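Local structure of (R)-specific secondary-alkylsulfatase (Pseudomonas sp., 4AXH) at residues G190-E194 against A195-A199. The protein hydrolyses (R)-secondary-alkyl sulfates with inversion of configuration, giving (S)-alcohols and sulfate, as a homodimeric zinc-dependent enzyme of the metallo-beta-lactamase superfamily. Sequence-based numbering, arbitrary orientation.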
loop_
_atom_site.group_PDB
_atom_site.type_symbol
_atom_site.label_atom_id
_atom_site.label_comp_id
_atom_site.label_asym_id
_atom_site.label_seq_id
_atom_site.Cartn_x
_atom_site.Cartn_y
_atom_site.Cartn_z
ATOM N N GLY A 190 -27.056 13.667 -17.030
ATOM C CA GLY A 190 -28.480 13.753 -16.712
ATOM C C GLY A 190 -28.950 15.185 -16.658
ATOM O O GLY A 190 -30.155 15.454 -16.772
ATOM N N ILE A 191 -28.007 16.123 -16.514
ATOM C CA ILE A 191 -28.331 17.558 -16.434
ATOM C C ILE A 191 -27.608 18.450 -17.480
ATOM O O ILE A 191 -28.086 19.556 -17.768
ATOM C CB ILE A 191 -28.225 18.101 -14.985
ATOM C CG1 ILE A 191 -26.797 17.842 -14.409
ATOM C CG2 ILE A 191 -29.341 17.476 -14.120
ATOM C CD1 ILE A 191 -26.466 18.461 -13.167
ATOM N N ILE A 192 -26.472 17.982 -18.031
ATOM C CA ILE A 192 -25.736 18.719 -19.075
ATOM C C ILE A 192 -25.426 17.848 -20.319
ATOM O O ILE A 192 -25.454 16.618 -20.243
ATOM C CB ILE A 192 -24.459 19.508 -18.571
ATOM C CG1 ILE A 192 -23.375 18.554 -18.069
ATOM C CG2 ILE A 192 -24.796 20.561 -17.524
ATOM C CD1 ILE A 192 -22.278 18.462 -18.866
ATOM N N ASP A 193 -25.085 18.509 -21.447
ATOM C CA ASP A 193 -24.742 17.810 -22.686
ATOM C C ASP A 193 -23.273 17.966 -23.068
ATOM O O ASP A 193 -22.807 19.094 -23.052
ATOM C CB ASP A 193 -25.664 18.276 -23.811
ATOM C CG ASP A 193 -27.129 18.072 -23.496
ATOM O OD1 ASP A 193 -27.508 16.917 -23.118
ATOM O OD2 ASP A 193 -27.903 19.054 -23.625
ATOM N N GLU A 194 -22.543 16.853 -23.414
ATOM C CA GLU A 194 -21.125 16.968 -23.777
ATOM C C GLU A 194 -20.939 17.885 -24.969
ATOM O O GLU A 194 -19.926 18.599 -25.012
ATOM C CB GLU A 194 -20.355 15.624 -23.887
ATOM C CG GLU A 194 -18.851 15.753 -24.166
ATOM C CD GLU A 194 -17.829 15.521 -23.058
ATOM O OE1 GLU A 194 -17.699 14.347 -22.634
ATOM O OE2 GLU A 194 -17.074 16.467 -22.710
ATOM N N ALA A 195 -21.925 17.959 -25.883
ATOM C CA ALA A 195 -21.872 18.885 -27.016
ATOM C C ALA A 195 -21.628 20.326 -26.526
ATOM O O ALA A 195 -20.776 20.999 -27.091
ATOM C CB ALA A 195 -23.174 18.820 -27.811
ATOM N N ASP A 196 -22.339 20.770 -25.452
ATOM C CA ASP A 196 -22.219 22.119 -24.880
ATOM C C ASP A 196 -20.852 22.343 -24.232
ATOM O O ASP A 196 -20.342 23.469 -24.252
ATOM C CB ASP A 196 -23.328 22.394 -23.854
ATOM C CG ASP A 196 -24.743 22.394 -24.388
ATOM O OD1 ASP A 196 -24.912 22.486 -25.614
ATOM O OD2 ASP A 196 -25.684 22.350 -23.570
ATOM N N VAL A 197 -20.274 21.268 -23.648
ATOM C CA VAL A 197 -18.975 21.291 -22.996
ATOM C C VAL A 197 -17.927 21.503 -24.080
ATOM O O VAL A 197 -17.224 22.508 -24.048
ATOM C CB VAL A 197 -18.737 20.026 -22.121
ATOM C CG1 VAL A 197 -17.297 19.923 -21.625
ATOM C CG2 VAL A 197 -19.703 19.995 -20.955
ATOM N N LYS A 198 -17.896 20.611 -25.088
ATOM C CA LYS A 198 -16.957 20.671 -26.208
ATOM C C LYS A 198 -16.980 22.042 -26.930
ATOM O O LYS A 198 -15.927 22.548 -27.316
ATOM C CB LYS A 198 -17.173 19.484 -27.154
ATOM C CG LYS A 198 -16.954 18.120 -26.479
ATOM C CD LYS A 198 -16.667 17.031 -27.511
ATOM C CE LYS A 198 -16.477 15.639 -26.941
ATOM N NZ LYS A 198 -17.619 14.738 -27.302
ATOM N N ALA A 199 -18.152 22.666 -27.018
ATOM C CA ALA A 199 -18.370 23.977 -27.628
ATOM C C ALA A 199 -17.891 25.134 -26.716
ATOM O O ALA A 199 -17.686 26.259 -27.205
ATOM C CB ALA A 199 -19.855 24.160 -27.955
HETATM O O HOH W 1 -25.940 21.557 -21.127
#
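Lys-198 N donates to Glu-194 O at 2.9 Å in the first turn of helix 194-199; the i to i+4 spacing is that of an alpha helix, and the N-H...O angle of 174° shows the bond to be nearly straight. One residue earlier the geometry is poorer: Asp-193 O receives two weak bonds, from Asp-196 N at 3.0 Å and from Val-197 N at 3.4 Å. Asp-193 occupies the N-cap position, yet its carboxylate makes no capping bond. Its OD2 instead stands 4.0 Å from Asp-196 OD2, the two side chains running side by side with their carboxylate planes turned 72° apart. A water links Asp-193 N, from which it accepts, to Asp-196 OD2, to which it donates.

On the apolar side, Ile-192 CD1 reaches Val-197 CG2 at 3.7 Å. In one of its two modelled conformers, Glu-194 has CG anti to the backbone N (chi1 -176°) and then bends at chi2, which lays OE2 3.6 Å from Val-197 CG1. The Lys-198 chain passes over the methylene part of this conformer, Lys-198 NZ lying 3.5 Å from Glu-194 CG; with 4.7 Å between Glu-194 OE1 and Lys-198 NZ, any attraction is probably weak. The backbone N of Ala-263 bonds to Glu-194 OE1 and helps hold the carboxylate.

Val-262 touches Ile-192 and Glu-194, while Asn-265 meets Val-197. Ile-191 packs on helix 153-164. The short loop at Ile-192 and Asp-193 joins helix 188-191 to helix 194-199, just ahead of strand 203-207 of the eight-stranded mixed sheet, away from the zinc and sulfate sites.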